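Biofilm-surface layer protein A (Bacillus subtilis, PDB 4BHU) polymerises into a robust layer on the surface of biofilms, making them hydrophobic, and is required for complex colony architecture. Local coordinates at residues L37-F42 with R74-L79; T101-A106 with Y118-I123. The protein carries 1 engineered substitution. All blocks are in the same frame, centred on the assembly; numbering follows the deposited sequence.

How the contacts relate
Both contacts pair antiparallel strands of the same sheet, whose neighbouring strands 39-43 and 100-109 join them; their centres lie about 18 Å apart. They meet where Ala106 of contact 2 packs against Met40 and Phe42 of contact 1. Each is partly buried: apolar side chains face the interior; the other face mixes the Glu41-Arg74 salt bridge with Val39 and Pro76 in contact 1 and is mainly polar in contact 2. Contact 1 is short and adjoins loops, where one more backbone bond and a bridging water continue the pairing beside a gamma turn; other chains reach it. Contact 2 is a longer hairpin that no other chain touches, marked by hydrogen bonds of the Thr103, Ser122 and Tyr118 hydroxyls and a long ion pair.

Contact 1 of 2, residues L37-F42 with R74-L79; sequences LGVMEF and RVPLAL
Val39, Met40 and Glu41 pair with Pro76, Val75 and Arg74 in an antiparallel strand contact, between neighbouring strands of the larger sheet, at the end of the pairing, where loops adjoin both strands. Met40 and Val75 form the hydrogen-bonded pair: Val75 N reaches Met40 O at 2.8 Å and Met40 N reaches Val75 O at 2.9 Å. Leu77 N extends the pairing to Gly38 O. There Leu77 centres an inverse gamma turn, and a water bridges the ends by accepting from Gly38 N and donating to Leu77 O.

On one face, Glu41 and Arg74 run alongside each other in the same direction. With CG anti to its backbone N (chi1 -176°) and the chain extended, Glu41 brings OE1 to 2.7 Å from Arg74 NE. This salt bridge is bent: NE sits above the carboxylate plane, and the carboxylate and guanidinium planes are 40° apart. Lys109 adds a long, weak ion pair to OE1, so the carboxylate probably feels two positive charges. Next to it Val39 turns CG1 onto the aliphatic part of Arg74, 3.5 Å from its CG, and also meets the proline ring, 4.1 Å from Pro76 CG. Arg74 and Pro76 further pack against a neighbouring protein chain.

The other face is apolar. Met40, a selenomethionine, sets CB 4.1 Å from Leu77 CD1, while the rest of its chain bends away at chi2 (72°) and again at chi3, placing CE over one face of the Phe42 ring, toward its rim. Tyr29, on strand 22-30 of the other sheet, touches both Met40 and Phe42. Two sheets packed through their apolar faces make a beta-sandwich, here the immunoglobulin-like fold of the BslA family.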
ATOM      1  N   LEU I  37       5.295  -3.669 -24.346  1.00 23.56           N
ATOM      2  CA  LEU I  37       4.338  -4.731 -24.088  1.00 26.63           C
ATOM      3  C   LEU I  37       3.921  -5.331 -25.408  1.00 26.39           C
ATOM      4  O   LEU I  37       3.768  -4.621 -26.388  1.00 25.10           O
ATOM      5  CB  LEU I  37       3.084  -4.209 -23.397  1.00 28.86           C
ATOM      6  CG  LEU I  37       3.238  -3.696 -21.965  1.00 27.17           C
ATOM      7  CD1 LEU I  37       1.859  -3.281 -21.443  1.00 28.69           C
ATOM      8  CD2 LEU I  37       3.848  -4.743 -21.096  1.00 27.17           C
ATOM      9  N   GLY I  38       3.726  -6.638 -25.429  1.00 27.85           N
ATOM     10  CA  GLY I  38       3.309  -7.293 -26.652  1.00 30.93           C
ATOM     11  C   GLY I  38       3.744  -8.741 -26.731  1.00 32.32           C
ATOM     12  O   GLY I  38       3.765  -9.446 -25.722  1.00 27.78           O
ATOM     13  N   VAL I  39       4.093  -9.168 -27.946  1.00 31.22           N
ATOM     14  CA  VAL I  39       4.443 -10.555 -28.217  1.00 33.94           C
ATOM     15  C   VAL I  39       5.678 -10.610 -29.093  1.00 33.86           C
ATOM     16  O   VAL I  39       5.715 -10.022 -30.170  1.00 39.35           O
ATOM     17  CB  VAL I  39       3.271 -11.283 -28.934  1.00 34.50           C
ATOM     18  CG1 VAL I  39       3.557 -12.771 -29.078  1.00 34.26           C
ATOM     19  CG2 VAL I  39       1.984 -11.086 -28.153  1.00 35.98           C
HETATM   20  N   MSE I  40       6.701 -11.300 -28.616  1.00 29.38           N
HETATM   21  CA  MSE I  40       7.941 -11.469 -29.360  1.00 28.68           C
HETATM   22  C   MSE I  40       7.679 -12.589 -30.370  1.00 32.92           C
HETATM   23  O   MSE I  40       7.235 -13.664 -29.975  1.00 28.83           O
HETATM   24  CB  MSE I  40       9.052 -11.879 -28.405  1.00 32.40           C
HETATM   25  CG  MSE I  40      10.399 -12.160 -29.055  1.00 42.22           C
HETATM   26 SE   MSE I  40      11.281 -10.514 -29.665  1.00 63.49          SE
HETATM   27  CE  MSE I  40      11.597 -11.021 -31.555  1.00 39.45           C
ATOM     28  N   GLU I  41       7.929 -12.332 -31.654  1.00 31.57           N
ATOM     29  CA  GLU I  41       7.624 -13.309 -32.707  1.00 29.87           C
ATOM     30  C   GLU I  41       8.757 -13.453 -33.739  1.00 32.16           C
ATOM     31  O   GLU I  41       9.233 -12.459 -34.311  1.00 27.84           O
ATOM     32  CB  GLU I  41       6.311 -12.946 -33.404  1.00 34.69           C
ATOM     33  CG  GLU I  41       5.876 -13.964 -34.436  1.00 34.91           C
ATOM     34  CD  GLU I  41       4.462 -13.748 -34.901  1.00 46.08           C
ATOM     35  OE1 GLU I  41       3.597 -13.462 -34.048  1.00 53.86           O
ATOM     36  OE2 GLU I  41       4.206 -13.874 -36.111  1.00 44.44           O
ATOM     37  N   PHE I  42       9.182 -14.698 -33.945  1.00 26.76           N
ATOM     38  CA  PHE I  42      10.211 -15.040 -34.916  1.00 27.98           C
ATOM     39  C   PHE I  42       9.516 -15.782 -36.047  1.00 28.12           C
ATOM     40  O   PHE I  42       8.668 -16.629 -35.790  1.00 27.41           O
ATOM     41  CB  PHE I  42      11.247 -15.984 -34.304  1.00 25.92           C
ATOM     42  CG  PHE I  42      12.219 -15.326 -33.378  1.00 31.62           C
ATOM     43  CD1 PHE I  42      11.908 -15.145 -32.037  1.00 28.55           C
ATOM     44  CD2 PHE I  42      13.462 -14.916 -33.841  1.00 31.65           C
ATOM     45  CE1 PHE I  42      12.820 -14.556 -31.174  1.00 32.73           C
ATOM     46  CE2 PHE I  42      14.381 -14.325 -32.988  1.00 32.00           C
ATOM     47  CZ  PHE I  42      14.057 -14.137 -31.651  1.00 32.00           C
ATOM     48  N   ARG I  74       6.427 -17.742 -31.004  1.00 28.45           N
ATOM     49  CA  ARG I  74       5.707 -16.636 -30.378  1.00 28.39           C
ATOM     50  C   ARG I  74       5.805 -16.714 -28.860  1.00 35.34           C
ATOM     51  O   ARG I  74       5.443 -17.736 -28.253  1.00 33.23           O
ATOM     52  CB  ARG I  74       4.247 -16.751 -30.746  1.00 35.19           C
ATOM     53  CG  ARG I  74       3.618 -15.509 -31.253  1.00 41.94           C
ATOM     54  CD  ARG I  74       2.252 -15.858 -31.800  1.00 41.16           C
ATOM     55  NE  ARG I  74       2.140 -15.514 -33.209  1.00 42.81           N
ATOM     56  CZ  ARG I  74       1.059 -15.743 -33.939  1.00 45.40           C
ATOM     57  NH1 ARG I  74       0.007 -16.324 -33.385  1.00 41.58           N
ATOM     58  NH2 ARG I  74       1.033 -15.396 -35.220  1.00 52.09           N
ATOM     59  N   VAL I  75       6.291 -15.633 -28.252  1.00 28.44           N
ATOM     60  CA  VAL I  75       6.387 -15.536 -26.802  1.00 30.22           C
ATOM     61  C   VAL I  75       5.759 -14.241 -26.318  1.00 26.44           C
ATOM     62  O   VAL I  75       6.359 -13.164 -26.453  1.00 27.00           O
ATOM     63  CB  VAL I  75       7.827 -15.578 -26.335  1.00 31.23           C
ATOM     64  CG1 VAL I  75       7.866 -15.609 -24.814  1.00 33.47           C
ATOM     65  CG2 VAL I  75       8.531 -16.813 -26.906  1.00 36.67           C
ATOM     66  N   PRO I  76       4.528 -14.338 -25.808  1.00 32.59           N
ATOM     67  CA  PRO I  76       3.868 -13.155 -25.276  1.00 28.82           C
ATOM     68  C   PRO I  76       4.685 -12.684 -24.085  1.00 30.68           C
ATOM     69  O   PRO I  76       5.195 -13.506 -23.305  1.00 27.70           O
ATOM     70  CB  PRO I  76       2.474 -13.677 -24.881  1.00 33.91           C
ATOM     71  CG  PRO I  76       2.257 -14.876 -25.771  1.00 31.91           C
ATOM     72  CD  PRO I  76       3.617 -15.507 -25.827  1.00 33.76           C
ATOM     73  N   LEU I  77       4.850 -11.367 -23.995  1.00 29.34           N
ATOM     74  CA  LEU I  77       5.803 -10.772 -23.076  1.00 28.98           C
ATOM     75  C   LEU I  77       5.163 -10.596 -21.692  1.00 27.54           C
ATOM     76  O   LEU I  77       4.643  -9.530 -21.353  1.00 30.12           O
ATOM     77  CB  LEU I  77       6.324  -9.430 -23.636  1.00 26.48           C
ATOM     78  CG  LEU I  77       7.691  -9.267 -24.317  1.00 35.21           C
ATOM     79  CD1 LEU I  77       8.505 -10.540 -24.579  1.00 31.34           C
ATOM     80  CD2 LEU I  77       7.539  -8.458 -25.602  1.00 33.53           C
ATOM     81  N   ALA I  78       5.193 -11.664 -20.904  1.00 25.62           N
ATOM     82  CA  ALA I  78       4.913 -11.576 -19.471  1.00 26.06           C
ATOM     83  C   ALA I  78       5.908 -10.642 -18.764  1.00 23.18           C
ATOM     84  O   ALA I  78       6.998 -10.351 -19.266  1.00 21.80           O
ATOM     85  CB  ALA I  78       4.962 -12.977 -18.828  1.00 27.50           C
ATOM     86  N   LEU I  79       5.554 -10.219 -17.560  1.00 23.61           N
ATOM     87  CA  LEU I  79       6.342  -9.201 -16.867  1.00 22.14           C
ATOM     88  C   LEU I  79       7.784  -9.645 -16.676  1.00 22.14           C
ATOM     89  O   LEU I  79       8.702  -8.846 -16.738  1.00 26.63           O
ATOM     90  CB  LEU I  79       5.717  -8.874 -15.505  1.00 18.46           C
ATOM     91  CG  LEU I  79       6.452  -7.841 -14.670  1.00 20.66           C
ATOM     92  CD1 LEU I  79       6.514  -6.534 -15.443  1.00 23.38           C
ATOM     93  CD2 LEU I  79       5.739  -7.627 -13.344  1.00 23.20           C
TER
HETATM   94  O   HOH W   1       3.270  -7.862 -22.869  1.00 31.85           O

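Contact 2 of 2, residues T101-A106 with Y118-I123; sequences TYTFRA and YAEASI
Arg105 and Tyr118 cross at a slant, with guanidinium and ring planes 48° apart. The arginine leaves its strand with CG anti to the carbonyl carbon (chi1 -63°) and stays extended to NE, which carries it past the phenol oxygen: Tyr118 OH lies 2.9 Å from Arg105 NE, near the guanidinium plane, but the N-H is poorly aimed and the bond is weak. Tyr118 OH also donates to Glu120 OE2, a short 2.5 Å bond that meets the oxygen's anti lone pair. Glu120 runs alongside Arg105, yet its OE2 stands well out of the guanidinium plane, 3.8 Å from Arg105 NE, leaving a long charge pairing. Thr103 CG2 sits over one face of the guanidinium, toward its rim. Farther along, Thr103 OG1 and Ser122 OG share a hydrogen bond of 2.9 Å, with the direction of donation left open.

Thr103, Arg105, Glu120 and Ser122 line the polar face of a beta hairpin, strands 100-109 and 119-125, the latter outermost in the larger sheet of the BslA beta-sandwich within this chain. Tyr102 with Ile123, Phe104 with Ala121 and Ala106 with Ala119 are its hydrogen-bonded pairs, each closed by two backbone bonds.

Their side chains occupy the opposite, apolar face. Ile123 holds CG1 between its backbone N and carbonyl carbon (chi1 56°), which brings the branch to the edge of the Phe104 ring, with CD1 3.7 Å from Phe104 CE1. Ala121 O also lies in the plane of that ring, at its edge. Tyr102 instead offers Ile123 its CB, 4.2 Å from CG1, and sends its ring away, where OH bonds to Ala98 O. Phe48 packs against Tyr102, Phe104 and Ile123, while strand 7-12 of the other sheet covers Ala119, Ala121 and Ile123 through Leu8, Ala10 and Ile12.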
ATOM      1  N   THR I 101      20.001 -18.349 -50.248  1.00 44.54           N
ATOM      2  CA  THR I 101      19.935 -17.417 -49.133  1.00 47.52           C
ATOM      3  C   THR I 101      18.565 -17.561 -48.473  1.00 46.48           C
ATOM      4  O   THR I 101      17.538 -17.642 -49.161  1.00 39.05           O
ATOM      5  CB  THR I 101      20.147 -15.972 -49.592  1.00 50.13           C
ATOM      6  OG1 THR I 101      19.090 -15.594 -50.485  1.00 58.43           O
ATOM      7  CG2 THR I 101      21.470 -15.843 -50.301  1.00 41.80           C
ATOM      8  N   TYR I 102      18.568 -17.600 -47.137  1.00 45.13           N
ATOM      9  CA  TYR I 102      17.351 -17.755 -46.343  1.00 39.32           C
ATOM     10  C   TYR I 102      17.215 -16.602 -45.353  1.00 42.11           C
ATOM     11  O   TYR I 102      18.151 -16.317 -44.586  1.00 41.89           O
ATOM     12  CB  TYR I 102      17.401 -19.075 -45.581  1.00 38.19           C
ATOM     13  CG  TYR I 102      17.291 -20.280 -46.481  1.00 36.81           C
ATOM     14  CD1 TYR I 102      18.396 -20.755 -47.178  1.00 41.38           C
ATOM     15  CD2 TYR I 102      16.070 -20.943 -46.644  1.00 39.35           C
ATOM     16  CE1 TYR I 102      18.299 -21.865 -48.001  1.00 38.05           C
ATOM     17  CE2 TYR I 102      15.963 -22.051 -47.451  1.00 40.92           C
ATOM     18  CZ  TYR I 102      17.074 -22.506 -48.137  1.00 44.75           C
ATOM     19  OH  TYR I 102      16.956 -23.617 -48.948  1.00 45.06           O
ATOM     20  N   THR I 103      16.052 -15.957 -45.378  1.00 35.67           N
ATOM     21  CA  THR I 103      15.797 -14.772 -44.573  1.00 40.64           C
ATOM     22  C   THR I 103      14.872 -15.056 -43.389  1.00 37.99           C
ATOM     23  O   THR I 103      13.790 -15.640 -43.539  1.00 36.09           O
ATOM     24  CB  THR I 103      15.172 -13.643 -45.417  1.00 46.74           C
ATOM     25  OG1 THR I 103      16.007 -13.358 -46.549  1.00 45.00           O
ATOM     26  CG2 THR I 103      14.996 -12.374 -44.571  1.00 43.60           C
ATOM     27  N   PHE I 104      15.324 -14.623 -42.218  1.00 40.24           N
ATOM     28  CA  PHE I 104      14.587 -14.750 -40.974  1.00 32.01           C
ATOM     29  C   PHE I 104      14.081 -13.374 -40.564  1.00 37.84           C
ATOM     30  O   PHE I 104      14.732 -12.359 -40.826  1.00 34.08           O
ATOM     31  CB  PHE I 104      15.493 -15.290 -39.869  1.00 35.10           C
ATOM     32  CG  PHE I 104      16.020 -16.664 -40.139  1.00 34.37           C
ATOM     33  CD1 PHE I 104      17.101 -16.850 -40.979  1.00 39.00           C
ATOM     34  CD2 PHE I 104      15.425 -17.776 -39.567  1.00 34.99           C
ATOM     35  CE1 PHE I 104      17.588 -18.116 -41.229  1.00 36.17           C
ATOM     36  CE2 PHE I 104      15.908 -19.052 -39.814  1.00 34.71           C
ATOM     37  CZ  PHE I 104      16.992 -19.219 -40.649  1.00 37.26           C
ATOM     38  N   ARG I 105      12.924 -13.364 -39.912  1.00 33.94           N
ATOM     39  CA  ARG I 105      12.260 -12.139 -39.488  1.00 35.85           C
ATOM     40  C   ARG I 105      11.934 -12.250 -38.002  1.00 35.43           C
ATOM     41  O   ARG I 105      11.745 -13.341 -37.458  1.00 29.04           O
ATOM     42  CB  ARG I 105      10.984 -11.898 -40.303  1.00 40.41           C
ATOM     43  CG  ARG I 105      11.259 -11.702 -41.787  1.00 53.07           C
ATOM     44  CD  ARG I 105      10.010 -11.782 -42.663  1.00 56.80           C
ATOM     45  NE  ARG I 105      10.339 -11.537 -44.070  1.00 61.49           N
ATOM     46  CZ  ARG I 105      10.834 -12.454 -44.901  1.00 58.89           C
ATOM     47  NH1 ARG I 105      11.063 -13.693 -44.485  1.00 56.74           N
ATOM     48  NH2 ARG I 105      11.108 -12.134 -46.157  1.00 61.90           N
ATOM     49  N   ALA I 106      11.895 -11.111 -37.337  1.00 35.87           N
ATOM     50  CA  ALA I 106      11.555 -11.094 -35.927  1.00 33.14           C
ATOM     51  C   ALA I 106      11.035  -9.710 -35.620  1.00 39.86           C
ATOM     52  O   ALA I 106      11.554  -8.715 -36.126  1.00 37.95           O
ATOM     53  CB  ALA I 106      12.777 -11.428 -35.062  1.00 34.61           C
ATOM     54  N   TYR I 118      10.057  -4.383 -36.584  1.00 58.46           N
ATOM     55  CA  TYR I 118      10.408  -5.422 -37.547  1.00 53.86           C
ATOM     56  C   TYR I 118      11.898  -5.415 -37.883  1.00 54.20           C
ATOM     57  O   TYR I 118      12.462  -4.358 -38.181  1.00 50.98           O
ATOM     58  CB  TYR I 118       9.596  -5.214 -38.813  1.00 59.93           C
ATOM     59  CG  TYR I 118       9.889  -6.191 -39.920  1.00 58.39           C
ATOM     60  CD1 TYR I 118      10.862  -5.920 -40.873  1.00 60.65           C
ATOM     61  CD2 TYR I 118       9.173  -7.377 -40.027  1.00 62.54           C
ATOM     62  CE1 TYR I 118      11.117  -6.809 -41.906  1.00 59.91           C
ATOM     63  CE2 TYR I 118       9.421  -8.273 -41.046  1.00 61.08           C
ATOM     64  CZ  TYR I 118      10.394  -7.986 -41.981  1.00 67.03           C
ATOM     65  OH  TYR I 118      10.617  -8.892 -42.996  1.00 70.47           O
ATOM     66  N   ALA I 119      12.533  -6.589 -37.835  1.00 41.55           N
ATOM     67  CA  ALA I 119      13.953  -6.722 -38.197  1.00 40.10           C
ATOM     68  C   ALA I 119      14.187  -8.004 -39.013  1.00 45.57           C
ATOM     69  O   ALA I 119      13.376  -8.933 -38.951  1.00 39.79           O
ATOM     70  CB  ALA I 119      14.817  -6.726 -36.967  1.00 37.98           C
ATOM     71  N   GLU I 120      15.300  -8.037 -39.751  1.00 42.86           N
ATOM     72  CA  GLU I 120      15.631  -9.120 -40.686  1.00 44.13           C
ATOM     73  C   GLU I 120      17.103  -9.427 -40.726  1.00 45.72           C
ATOM     74  O   GLU I 120      17.937  -8.551 -40.527  1.00 42.10           O
ATOM     75  CB  GLU I 120      15.290  -8.725 -42.115  1.00 50.91           C
ATOM     76  CG  GLU I 120      13.895  -8.985 -42.568  1.00 52.49           C
ATOM     77  CD  GLU I 120      13.745  -8.641 -44.038  1.00 62.72           C
ATOM     78  OE1 GLU I 120      14.795  -8.431 -44.690  1.00 58.87           O
ATOM     79  OE2 GLU I 120      12.600  -8.563 -44.533  1.00 61.03           O
ATOM     80  N   ALA I 121      17.424 -10.677 -41.036  1.00 43.45           N
ATOM     81  CA  ALA I 121      18.800 -11.068 -41.269  1.00 37.88           C
ATOM     82  C   ALA I 121      18.787 -12.377 -42.051  1.00 42.83           C
ATOM     83  O   ALA I 121      17.867 -13.178 -41.900  1.00 43.03           O
ATOM     84  CB  ALA I 121      19.547 -11.234 -39.968  1.00 41.13           C
ATOM     85  N   SER I 122      19.813 -12.585 -42.879  1.00 44.80           N
ATOM     86  CA  SER I 122      19.864 -13.741 -43.783  1.00 46.91           C
ATOM     87  C   SER I 122      21.066 -14.612 -43.511  1.00 42.76           C
ATOM     88  O   SER I 122      22.060 -14.142 -42.961  1.00 46.48           O
ATOM     89  CB  SER I 122      19.929 -13.264 -45.236  1.00 45.64           C
ATOM     90  OG  SER I 122      18.686 -12.732 -45.645  1.00 51.46           O
ATOM     91  N   ILE I 123      20.965 -15.885 -43.885  1.00 41.79           N
ATOM     92  CA  ILE I 123      22.123 -16.780 -43.925  1.00 46.52           C
ATOM     93  C   ILE I 123      22.309 -17.395 -45.330  1.00 48.19           C
ATOM     94  O   ILE I 123      21.348 -17.552 -46.091  1.00 44.53           O
ATOM     95  CB  ILE I 123      22.027 -17.943 -42.908  1.00 43.21           C
ATOM     96  CG1 ILE I 123      20.743 -18.736 -43.127  1.00 40.98           C
ATOM     97  CG2 ILE I 123      22.127 -17.431 -41.477  1.00 45.06           C
ATOM     98  CD1 ILE I 123      20.627 -19.964 -42.245  1.00 40.78           C
TER